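Side-chain contacts in probable glutamine synthetase (Pseudomonas aeruginosa, PDB 4HPP), which is a probable member of the glutamine synthetase family and binds magnesium and glutamic acid in its catalytic domain: residues Ser47-Asp52 against Leu424-Gly429; Arg109-Ala114 against Glu407-Leu412; Ala197-Ala202 against Leu344-Val349; Ala276-Thr281 against Ala386-Leu391. All coordinates share one frame; numbering follows the deposited sequence.

Interaction 1. Residues Ser47-Asp52 against Leu424-Gly429; sequences SLTPQD and LALTAG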
loop_
_atom_site.group_PDB
_atom_site.type_symbol
_atom_site.label_atom_id
_atom_site.label_comp_id
_atom_site.label_asym_id
_atom_site.label_seq_id
_atom_site.Cartn_x
_atom_site.Cartn_y
_atom_site.Cartn_z
ATOM N N SER A 47 7.469 -34.031 31.891
ATOM C CA SER A 47 6.531 -33.551 32.898
ATOM C C SER A 47 5.907 -32.187 32.555
ATOM O O SER A 47 5.257 -31.605 33.433
ATOM C CB SER A 47 7.178 -33.475 34.299
ATOM O OG SER A 47 7.979 -34.609 34.638
ATOM N N LEU A 48 6.124 -31.632 31.345
ATOM C CA LEU A 48 5.467 -30.341 31.035
ATOM C C LEU A 48 4.009 -30.559 30.780
ATOM O O LEU A 48 3.637 -31.464 30.039
ATOM C CB LEU A 48 6.066 -29.578 29.854
ATOM C CG LEU A 48 7.466 -28.929 29.926
ATOM C CD1 LEU A 48 8.072 -28.750 28.541
ATOM C CD2 LEU A 48 7.509 -27.611 30.663
ATOM N N THR A 49 3.209 -29.720 31.437
ATOM C CA THR A 49 1.760 -29.667 31.313
ATOM C C THR A 49 1.409 -28.854 30.071
ATOM O O THR A 49 2.273 -28.195 29.518
ATOM C CB THR A 49 1.086 -28.979 32.546
ATOM O OG1 THR A 49 1.615 -27.661 32.711
ATOM C CG2 THR A 49 1.299 -29.783 33.805
ATOM N N PRO A 50 0.124 -28.856 29.654
ATOM C CA PRO A 50 -0.167 -27.975 28.524
ATOM C C PRO A 50 0.234 -26.503 28.723
ATOM O O PRO A 50 0.521 -25.796 27.757
ATOM C CB PRO A 50 -1.673 -28.143 28.347
ATOM C CG PRO A 50 -1.939 -29.573 28.776
ATOM C CD PRO A 50 -0.958 -29.843 29.895
ATOM N N GLN A 51 0.303 -26.053 29.966
ATOM C CA GLN A 51 0.565 -24.647 30.254
ATOM C C GLN A 51 2.054 -24.388 30.398
ATOM O O GLN A 51 2.466 -23.314 30.820
ATOM C CB GLN A 51 -0.211 -24.181 31.489
ATOM C CG GLN A 51 -1.716 -24.312 31.337
ATOM C CD GLN A 51 -2.217 -25.750 31.511
ATOM O OE1 GLN A 51 -1.492 -26.642 31.995
ATOM N NE2 GLN A 51 -3.462 -25.989 31.083
ATOM N N ASP A 52 2.837 -25.397 30.043
ATOM C CA ASP A 52 4.303 -25.316 29.979
ATOM C C ASP A 52 5.016 -25.283 31.316
ATOM O O ASP A 52 6.156 -24.826 31.404
ATOM C CB ASP A 52 4.771 -24.186 29.027
ATOM C CG ASP A 52 4.875 -24.662 27.539
ATOM O OD1 ASP A 52 4.739 -25.903 27.302
ATOM O OD2 ASP A 52 5.088 -23.802 26.648
ATOM N N LEU A 424 -4.456 -30.020 35.990
ATOM C CA LEU A 424 -5.743 -29.594 36.564
ATOM C C LEU A 424 -5.595 -28.630 37.741
ATOM O O LEU A 424 -6.392 -27.697 37.868
ATOM C CB LEU A 424 -6.736 -30.744 36.791
ATOM C CG LEU A 424 -6.600 -31.867 37.798
ATOM C CD1 LEU A 424 -7.330 -31.524 39.102
ATOM C CD2 LEU A 424 -7.193 -33.127 37.181
ATOM N N ALA A 425 -4.549 -28.791 38.554
ATOM C CA ALA A 425 -4.198 -27.694 39.491
ATOM C C ALA A 425 -4.163 -26.392 38.702
ATOM O O ALA A 425 -4.857 -25.438 39.063
ATOM C CB ALA A 425 -2.868 -27.899 40.234
ATOM N N LEU A 426 -3.405 -26.337 37.606
ATOM C CA LEU A 426 -3.203 -25.030 37.001
ATOM C C LEU A 426 -4.490 -24.396 36.496
ATOM O O LEU A 426 -4.528 -23.187 36.249
ATOM C CB LEU A 426 -2.128 -25.052 35.928
ATOM C CG LEU A 426 -0.699 -25.278 36.434
ATOM C CD1 LEU A 426 0.170 -25.835 35.296
ATOM C CD2 LEU A 426 -0.136 -23.982 37.044
ATOM N N THR A 427 -5.552 -25.190 36.380
ATOM C CA THR A 427 -6.754 -24.732 35.667
ATOM C C THR A 427 -8.000 -24.486 36.539
ATOM O O THR A 427 -8.925 -23.749 36.132
ATOM C CB THR A 427 -7.082 -25.685 34.503
ATOM O OG1 THR A 427 -6.913 -27.051 34.932
ATOM C CG2 THR A 427 -6.104 -25.402 33.395
ATOM N N ALA A 428 -7.985 -25.090 37.730
ATOM C CA ALA A 428 -9.092 -25.049 38.675
ATOM C C ALA A 428 -9.628 -23.644 39.066
ATOM O O ALA A 428 -8.887 -22.658 39.111
ATOM C CB ALA A 428 -8.783 -25.905 39.893
ATOM N N GLY A 429 -10.940 -23.603 39.313
ATOM C CA GLY A 429 -11.694 -22.395 39.634
ATOM C C GLY A 429 -12.186 -21.737 38.365
ATOM O O GLY A 429 -13.317 -21.165 38.324
#
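Thr49 and Gln51, both in a type I beta turn from Thr49 to Asp52, make a small van der Waals contact with Leu426 and Thr427, late on helix 410-427. It joins a loop of the N-terminal domain of the glutamine synthetase fold, between strands 39-41 and 66-78, to a helix of the catalytic domain, and buries 148 Å². The turn is closed by the backbone bond from Asp52 N to Thr49 O, 2.9 Å long. Leu426 leans into it with CG anti to its carbonyl carbon (chi1 -69°), which carries CD1 to 3.5 Å from Thr49 OG1. That hydroxyl bonds to the carbonyl oxygen of Leu53 and accepts a weak bond from Gln51 N, so the methyl rests against a polar atom that already has partners. Gln51 and Leu426 run past each other in opposite directions, with Gln51 OE1 3.8 Å from Leu426 CD1. Tyr439, on helix 432-439, hydrogen-bonds through its OH to Gln51 NE2. Asp52 faces the other way: its carboxylate pairs with Arg22 and bonds to Ala147 N of a neighbouring subunit, while its backbone O bonds to Tyr181 OH of that subunit, so the turn lies between helix and subunit interface. A bend at chi2 (77°) turns the Gln51 amide so that the Thr427 CG2 methyl sits above its plane at the nitrogen end, 3.6 Å from Gln51 NE2.

Interaction 2. Residues Arg109-Ala114 against Glu407-Leu412; sequences RSLLRA and ELPKPL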
loop_
_atom_site.group_PDB
_atom_site.type_symbol
_atom_site.label_atom_id
_atom_site.label_comp_id
_atom_site.label_asym_id
_atom_site.label_seq_id
_atom_site.Cartn_x
_atom_site.Cartn_y
_atom_site.Cartn_z
ATOM N N ARG A 109 5.917 -43.022 21.837
ATOM C CA ARG A 109 6.175 -43.803 20.571
ATOM C C ARG A 109 6.652 -45.255 20.824
ATOM O O ARG A 109 6.042 -46.215 20.347
ATOM C CB ARG A 109 7.126 -43.086 19.594
ATOM C CG ARG A 109 6.673 -43.339 18.150
ATOM C CD ARG A 109 7.408 -42.619 17.047
ATOM N NE ARG A 109 8.495 -43.455 16.587
ATOM C CZ ARG A 109 8.629 -43.884 15.352
ATOM N NH1 ARG A 109 9.681 -44.581 15.058
ATOM N NH2 ARG A 109 7.739 -43.592 14.426
ATOM N N SER A 110 7.683 -45.396 21.659
ATOM C CA SER A 110 8.205 -46.704 22.098
ATOM C C SER A 110 7.124 -47.620 22.690
ATOM O O SER A 110 6.965 -48.755 22.206
ATOM C CB SER A 110 9.360 -46.515 23.109
ATOM O OG SER A 110 10.577 -46.145 22.458
ATOM N N LEU A 111 6.399 -47.146 23.725
ATOM C CA LEU A 111 5.251 -47.885 24.281
ATOM C C LEU A 111 4.326 -48.361 23.154
ATOM O O LEU A 111 4.001 -49.554 23.091
ATOM C CB LEU A 111 4.442 -47.032 25.240
ATOM C CG LEU A 111 2.989 -47.476 25.460
ATOM C CD1 LEU A 111 2.976 -48.884 26.033
ATOM C CD2 LEU A 111 2.230 -46.524 26.372
ATOM N N LEU A 112 3.915 -47.468 22.237
ATOM C CA LEU A 112 3.031 -47.968 21.178
ATOM C C LEU A 112 3.721 -49.033 20.311
ATOM O O LEU A 112 3.093 -50.032 19.960
ATOM C CB LEU A 112 2.364 -46.874 20.325
ATOM C CG LEU A 112 1.672 -47.353 19.015
ATOM C CD1 LEU A 112 0.488 -48.275 19.303
ATOM C CD2 LEU A 112 1.255 -46.187 18.148
ATOM N N ARG A 113 5.003 -48.851 20.005
ATOM C CA ARG A 113 5.724 -49.865 19.248
ATOM C C ARG A 113 5.872 -51.225 19.948
ATOM O O ARG A 113 6.099 -52.234 19.284
ATOM C CB ARG A 113 7.101 -49.378 18.839
ATOM C CG ARG A 113 7.807 -50.442 18.006
ATOM C CD ARG A 113 9.124 -49.963 17.431
ATOM N NE ARG A 113 10.170 -49.846 18.453
ATOM C CZ ARG A 113 10.447 -48.731 19.129
ATOM N NH1 ARG A 113 9.752 -47.610 18.905
ATOM N NH2 ARG A 113 11.419 -48.740 20.037
ATOM N N ALA A 114 5.800 -51.242 21.276
ATOM C CA ALA A 114 6.010 -52.462 22.048
ATOM C C ALA A 114 4.702 -53.224 22.068
ATOM O O ALA A 114 4.669 -54.459 22.197
ATOM C CB ALA A 114 6.448 -52.134 23.472
ATOM N N GLU A 407 -0.225 -52.620 32.299
ATOM C CA GLU A 407 0.400 -52.815 30.968
ATOM C C GLU A 407 1.262 -51.595 30.586
ATOM O O GLU A 407 2.078 -51.633 29.638
ATOM C CB GLU A 407 -0.631 -53.081 29.871
ATOM C CG GLU A 407 -1.596 -54.225 30.062
ATOM C CD GLU A 407 -0.955 -55.575 30.241
ATOM O OE1 GLU A 407 -0.302 -56.137 29.293
ATOM O OE2 GLU A 407 -1.174 -56.079 31.365
ATOM N N LEU A 408 1.074 -50.517 31.336
ATOM C CA LEU A 408 1.819 -49.296 31.073
ATOM C C LEU A 408 3.111 -49.433 31.830
ATOM O O LEU A 408 3.092 -49.937 32.951
ATOM C CB LEU A 408 1.027 -48.074 31.533
ATOM C CG LEU A 408 -0.354 -47.860 30.888
ATOM C CD1 LEU A 408 -1.029 -46.593 31.409
ATOM C CD2 LEU A 408 -0.280 -47.845 29.360
ATOM N N PRO A 409 4.251 -49.102 31.186
ATOM C CA PRO A 409 5.529 -48.949 31.894
ATOM C C PRO A 409 5.330 -48.016 33.064
ATOM O O PRO A 409 4.845 -46.903 32.899
ATOM C CB PRO A 409 6.428 -48.277 30.854
ATOM C CG PRO A 409 5.657 -48.309 29.563
ATOM C CD PRO A 409 4.480 -49.217 29.743
ATOM N N LYS A 410 5.721 -48.452 34.245
ATOM C CA LYS A 410 5.390 -47.690 35.448
ATOM C C LYS A 410 5.853 -46.222 35.450
ATOM O O LYS A 410 5.095 -45.352 35.854
ATOM C CB LYS A 410 5.823 -48.443 36.718
ATOM C CG LYS A 410 4.774 -48.351 37.814
ATOM C CD LYS A 410 5.385 -48.006 39.161
ATOM C CE LYS A 410 4.445 -47.121 39.958
ATOM N NZ LYS A 410 5.062 -46.855 41.294
ATOM N N PRO A 411 7.087 -45.928 35.010
ATOM C CA PRO A 411 7.507 -44.497 35.002
ATOM C C PRO A 411 6.637 -43.545 34.149
ATOM O O PRO A 411 6.484 -42.349 34.477
ATOM C CB PRO A 411 8.927 -44.552 34.439
ATOM C CG PRO A 411 9.418 -45.935 34.784
ATOM C CD PRO A 411 8.207 -46.840 34.700
ATOM N N LEU A 412 6.076 -44.063 33.061
ATOM C CA LEU A 412 5.132 -43.309 32.223
ATOM C C LEU A 412 3.883 -42.903 33.032
ATOM O O LEU A 412 3.314 -41.771 32.932
ATOM C CB LEU A 412 4.717 -44.210 31.082
ATOM C CG LEU A 412 3.839 -43.699 29.973
ATOM C CD1 LEU A 412 4.142 -42.246 29.855
ATOM C CD2 LEU A 412 4.213 -44.410 28.672
#
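Leu111 forms the centre of this buried apolar contact, its two methyls divided among Leu408, Pro409 and Leu412. It sits on helix 108-121 and reaches across to the start of helix 410-427 and the residues that lead into it; the two segments bury 147 Å² together. The first torsion of Leu111 (chi1 158°) points its fork at the facing segment; with chi2 at 60°, CD2 continues the chain and CD1 branches off, and these two methyls make the contacts. CD1 rests on the proline ring, Leu111 CD1 to Pro409 CD being 4.0 Å. Leu111 CD2 is shared: it is 3.7 Å from Leu412 CD2 and 4.1 Å from Leu408 CD2. Leu412 comes up from the first turn of its helix with CG likewise opposite its backbone N, but its chi2 of 30° departs from a staggered value, and its axis stands at about a right angle to that of Leu111. Leu408 starts off to one side; its CD1 continues the chain, and the other methyl, CD2, turns back to meet Leu111. Pro409 occupies the N-cap position of helix 410-427, so the ring that meets Leu111 also marks where that helix starts. The closest CA atoms, those of Leu111 and Pro409, are 7.7 Å apart. Around this cluster, helix 342-358 contributes Leu344 against Leu111 and Ile351 against Leu408, while helix 108-121 also packs its Leu112 on helix 196-216 and ties Arg109 to strands 66-78 and 89-97 through Asp71 and Asn95.

Interaction 3. Residues Ala197-Ala202 against Leu344-Val349; sequences AAADRA and LAMAAV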
loop_
_atom_site.group_PDB
_atom_site.type_symbol
_atom_site.label_atom_id
_atom_site.label_comp_id
_atom_site.label_asym_id
_atom_site.label_seq_id
_atom_site.Cartn_x
_atom_site.Cartn_y
_atom_site.Cartn_z
ATOM N N ALA A 197 3.206 -46.250 12.290
ATOM C CA ALA A 197 3.009 -45.341 11.175
ATOM C C ALA A 197 1.610 -44.690 11.263
ATOM O O ALA A 197 1.455 -43.517 10.933
ATOM C CB ALA A 197 3.257 -46.036 9.821
ATOM N N ALA A 198 0.613 -45.420 11.769
ATOM C CA ALA A 198 -0.758 -44.881 11.891
ATOM C C ALA A 198 -0.796 -43.678 12.858
ATOM O O ALA A 198 -1.280 -42.617 12.469
ATOM C CB ALA A 198 -1.758 -45.972 12.287
ATOM N N ALA A 199 -0.211 -43.816 14.051
ATOM C CA ALA A 199 -0.004 -42.655 14.957
ATOM C C ALA A 199 0.931 -41.542 14.415
ATOM O O ALA A 199 0.646 -40.342 14.595
ATOM C CB ALA A 199 0.445 -43.109 16.329
ATOM N N ASP A 200 2.016 -41.921 13.732
ATOM C CA ASP A 200 2.853 -40.900 13.058
ATOM C C ASP A 200 2.003 -40.061 12.110
ATOM O O ASP A 200 2.114 -38.803 12.080
ATOM C CB ASP A 200 4.022 -41.519 12.308
ATOM C CG ASP A 200 5.008 -42.231 13.233
ATOM O OD1 ASP A 200 5.959 -42.844 12.702
ATOM O OD2 ASP A 200 4.830 -42.194 14.481
ATOM N N ARG A 201 1.118 -40.750 11.383
ATOM C CA ARG A 201 0.197 -40.051 10.454
ATOM C C ARG A 201 -0.675 -39.031 11.225
ATOM O O ARG A 201 -0.786 -37.859 10.823
ATOM C CB ARG A 201 -0.619 -41.053 9.652
ATOM C CG ARG A 201 -1.454 -40.513 8.516
ATOM C CD ARG A 201 -1.745 -41.656 7.546
ATOM N NE ARG A 201 -0.521 -42.006 6.796
ATOM C CZ ARG A 201 -0.406 -42.851 5.760
ATOM N NH1 ARG A 201 -1.428 -43.504 5.263
ATOM N NH2 ARG A 201 0.778 -43.018 5.217
ATOM N N ALA A 202 -1.209 -39.447 12.365
ATOM C CA ALA A 202 -2.049 -38.547 13.114
ATOM C C ALA A 202 -1.205 -37.307 13.422
ATOM O O ALA A 202 -1.623 -36.197 13.151
ATOM C CB ALA A 202 -2.546 -39.221 14.357
ATOM N N LEU A 344 0.281 -42.454 22.384
ATOM C CA LEU A 344 -0.195 -42.860 23.696
ATOM C C LEU A 344 -1.668 -43.264 23.628
ATOM O O LEU A 344 -2.081 -44.300 24.146
ATOM C CB LEU A 344 0.083 -41.773 24.744
ATOM C CG LEU A 344 -0.461 -42.040 26.156
ATOM C CD1 LEU A 344 0.286 -43.231 26.735
ATOM C CD2 LEU A 344 -0.367 -40.825 27.061
ATOM N N ALA A 345 -2.452 -42.470 22.920
ATOM C CA ALA A 345 -3.859 -42.745 22.775
ATOM C C ALA A 345 -4.082 -44.069 22.083
ATOM O O ALA A 345 -4.820 -44.888 22.619
ATOM C CB ALA A 345 -4.551 -41.612 22.049
ATOM N N MET A 346 -3.462 -44.304 20.911
ATOM C CA MET A 346 -3.697 -45.559 20.174
ATOM C C MET A 346 -3.200 -46.759 21.007
ATOM O O MET A 346 -3.943 -47.716 21.197
ATOM C CB MET A 346 -3.076 -45.501 18.792
ATOM C CG MET A 346 -2.928 -46.832 18.026
ATOM S SD MET A 346 -2.376 -46.392 16.380
ATOM C CE MET A 346 -2.064 -48.008 15.608
ATOM N N ALA A 347 -1.976 -46.685 21.542
ATOM C CA ALA A 347 -1.452 -47.673 22.515
ATOM C C ALA A 347 -2.443 -48.020 23.607
ATOM O O ALA A 347 -2.679 -49.186 23.872
ATOM C CB ALA A 347 -0.145 -47.190 23.164
ATOM N N ALA A 348 -3.011 -47.007 24.257
ATOM C CA ALA A 348 -3.985 -47.240 25.336
ATOM C C ALA A 348 -5.216 -48.057 24.889
ATOM O O ALA A 348 -5.695 -48.955 25.615
ATOM C CB ALA A 348 -4.408 -45.925 25.955
ATOM N N VAL A 349 -5.680 -47.785 23.674
ATOM C CA VAL A 349 -6.887 -48.424 23.167
ATOM C C VAL A 349 -6.571 -49.877 22.811
ATOM O O VAL A 349 -7.305 -50.808 23.196
ATOM C CB VAL A 349 -7.472 -47.660 21.936
ATOM C CG1 VAL A 349 -8.551 -48.478 21.205
ATOM C CG2 VAL A 349 -7.965 -46.274 22.348
#
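Met346 reaches Ala198 and Ala199 because its side chain is fully extended: CG lies opposite the backbone N (chi1 165°), and the next two torsions (chi2 173°, chi3 174°) carry the thioether straight out from helix 342-358 to helix 196-216. The sulfur and the terminal methyl therefore do the touching. Met346 CE lies against the methyl of Ala198, 3.9 Å from its CB, and Met346 SD is 4.2 Å from the same CB. The sulfur also passes the backbone of the facing helix, 4.1 Å from Ala199 N, with the Ala199 CB methyl at 4.3 Å from Met346 SD. Both alanines point their CB toward Met346, and their short side chains let one long residue span the gap between two helices whose nearest CA atoms, those of Ala199 and Met346, are 7.0 Å apart. All three residues are buried near the centre of the folded subunit, and the two segments bury 101 Å² together. Phe130 of strand 124-137 and Leu112 of helix 108-121 also pack on Met346, placing the pair of helices against the large sheet of the catalytic domain. Polar anchoring comes from one residue further along helix 196-216: Asp200 makes a salt bridge with Arg109 and a hydrogen bond with His343, the latter close to the start of helix 342-358. The contact is a thioether and two methyl groups with no directional bond between the segments, so it probably rests on dispersion and the exclusion of water, and the fit among its neighbours would set how the methionine end lies.

Interaction 4. Residues Ala276-Thr281 against Ala386-Leu391; sequences ALCALT and ALPATL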
loop_
_atom_site.group_PDB
_atom_site.type_symbol
_atom_site.label_atom_id
_atom_site.label_comp_id
_atom_site.label_asym_id
_atom_site.label_seq_id
_atom_site.Cartn_x
_atom_site.Cartn_y
_atom_site.Cartn_z
ATOM N N ALA A 276 -11.315 -45.556 31.995
ATOM C CA ALA A 276 -9.888 -45.272 32.181
ATOM C C ALA A 276 -9.277 -44.694 30.905
ATOM O O ALA A 276 -8.392 -43.796 30.952
ATOM C CB ALA A 276 -9.136 -46.551 32.591
ATOM N N LEU A 277 -9.714 -45.240 29.759
ATOM C CA LEU A 277 -9.097 -44.882 28.488
ATOM C C LEU A 277 -9.336 -43.411 28.238
ATOM O O LEU A 277 -8.593 -42.773 27.471
ATOM C CB LEU A 277 -9.663 -45.670 27.340
ATOM C CG LEU A 277 -9.316 -47.139 27.228
ATOM C CD1 LEU A 277 -10.086 -47.760 26.050
ATOM C CD2 LEU A 277 -7.824 -47.298 27.110
ATOM N N CYS A 278 -10.361 -42.881 28.907
ATOM C CA CYS A 278 -10.678 -41.494 28.761
ATOM C C CYS A 278 -9.584 -40.555 29.266
ATOM O O CYS A 278 -9.408 -39.463 28.723
ATOM C CB CYS A 278 -12.034 -41.198 29.378
ATOM S SG CYS A 278 -13.330 -41.977 28.380
ATOM N N ALA A 279 -8.840 -41.004 30.268
ATOM C CA ALA A 279 -7.770 -40.222 30.844
ATOM C C ALA A 279 -6.669 -40.115 29.811
ATOM O O ALA A 279 -5.860 -39.179 29.857
ATOM C CB ALA A 279 -7.235 -40.862 32.131
ATOM N N LEU A 280 -6.635 -41.072 28.886
ATOM C CA LEU A 280 -5.565 -41.128 27.874
ATOM C C LEU A 280 -6.062 -40.782 26.459
ATOM O O LEU A 280 -5.248 -40.490 25.585
ATOM C CB LEU A 280 -4.820 -42.487 27.879
ATOM C CG LEU A 280 -4.276 -43.063 29.213
ATOM C CD1 LEU A 280 -4.512 -44.555 29.342
ATOM C CD2 LEU A 280 -2.829 -42.752 29.502
ATOM N N THR A 281 -7.375 -40.799 26.212
ATOM C CA THR A 281 -7.883 -40.426 24.870
ATOM C C THR A 281 -8.719 -39.136 24.877
ATOM O O THR A 281 -9.056 -38.604 23.810
ATOM C CB THR A 281 -8.731 -41.532 24.258
ATOM O OG1 THR A 281 -9.967 -41.577 24.970
ATOM C CG2 THR A 281 -8.037 -42.908 24.334
ATOM N N ALA A 386 -20.798 -45.305 32.915
ATOM C CA ALA A 386 -20.647 -43.924 32.446
ATOM C C ALA A 386 -19.138 -43.580 32.275
ATOM O O ALA A 386 -18.274 -43.986 33.092
ATOM C CB ALA A 386 -21.321 -42.934 33.405
ATOM N N LEU A 387 -18.836 -42.851 31.200
ATOM C CA LEU A 387 -17.517 -42.233 31.022
ATOM C C LEU A 387 -17.387 -41.087 32.023
ATOM O O LEU A 387 -18.369 -40.420 32.329
ATOM C CB LEU A 387 -17.319 -41.755 29.565
ATOM C CG LEU A 387 -17.515 -42.859 28.501
ATOM C CD1 LEU A 387 -17.206 -42.421 27.085
ATOM C CD2 LEU A 387 -16.743 -44.120 28.823
ATOM N N PRO A 388 -16.187 -40.861 32.568
ATOM C CA PRO A 388 -16.054 -39.774 33.540
ATOM C C PRO A 388 -16.532 -38.408 33.007
ATOM O O PRO A 388 -16.885 -38.277 31.822
ATOM C CB PRO A 388 -14.556 -39.760 33.850
ATOM C CG PRO A 388 -13.904 -40.577 32.783
ATOM C CD PRO A 388 -14.922 -41.582 32.363
ATOM N N ALA A 389 -16.538 -37.394 33.869
ATOM C CA ALA A 389 -17.097 -36.104 33.506
ATOM C C ALA A 389 -16.114 -34.945 33.646
ATOM O O ALA A 389 -16.418 -33.846 33.239
ATOM C CB ALA A 389 -18.350 -35.828 34.332
ATOM N N THR A 390 -14.951 -35.174 34.249
ATOM C CA THR A 390 -13.884 -34.166 34.328
ATOM C C THR A 390 -12.601 -34.950 34.155
ATOM O O THR A 390 -12.579 -36.173 34.308
ATOM C CB THR A 390 -13.796 -33.456 35.715
ATOM O OG1 THR A 390 -13.579 -34.431 36.733
ATOM C CG2 THR A 390 -15.067 -32.638 36.050
ATOM N N LEU A 391 -11.512 -34.258 33.890
ATOM C CA LEU A 391 -10.207 -34.913 33.921
ATOM C C LEU A 391 -9.914 -35.653 35.239
ATOM O O LEU A 391 -9.324 -36.785 35.221
ATOM C CB LEU A 391 -9.132 -33.875 33.662
ATOM C CG LEU A 391 -7.787 -34.480 33.375
ATOM C CD1 LEU A 391 -7.908 -35.646 32.384
ATOM C CD2 LEU A 391 -6.910 -33.322 32.916
#
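Cys278, on a helix kinked at Ala276 and Ala279, where Ala279 N bonds to Ala276 O three residues back and not four, comes closest to the irregular chain 386-391 at Leu387, with CA atoms 7.2 Å apart. Its side chain meets two neighbouring residues with different atoms. The sulfur lies opposite the carbonyl carbon (chi1 -69°) and faces the forked end of Leu387, 4.1 Å from both Leu387 CD1 and Leu387 CD2. The base of the same side chain rests on the proline ring, with Cys278 CB 3.9 Å from Pro388 CG. The Leu387 side chain also packs on Pro335 of strand 330-336. All three residues are buried, and the interaction is apolar packing; the segments bury 171 Å² together. Beyond Pro388, Thr390 caps the next helix through a hydrogen bond from Asp393 N to its OG1. Leu387, about 11 Å from the bound glutamic acid, is also fixed by backbone bonding to Ala299. Helix 261-281 is lodged between this loop and helix 342-358, with Ala279 touching Leu395 and Leu398 of helix 391-399 and Thr281 OG1 hydrogen-bonded to the carbonyl oxygen of Pro335 on strand 330-336.

From the N terminus, residues 47-52 open the widest loop, which closes only at 424-429 (interaction 1) and ties the N-terminal domain to helix 410-427. Inside it, 109-114 pairs with 407-412 near the start of that helix (interaction 2). Interactions 3 and 4 both nest within interaction 2 and cross each other: 197-202, 276-281, 344-349 and 386-391 alternate along the chain. Helix 342-358 is common ground, since Leu344 meets Leu111 of interaction 2, while Ala348 meets Leu277 and Leu280 of interaction 4. The Arg109-Asp200 salt bridge joins interactions 2 and 3, and Leu424 on Leu391 joins interactions 1 and 4.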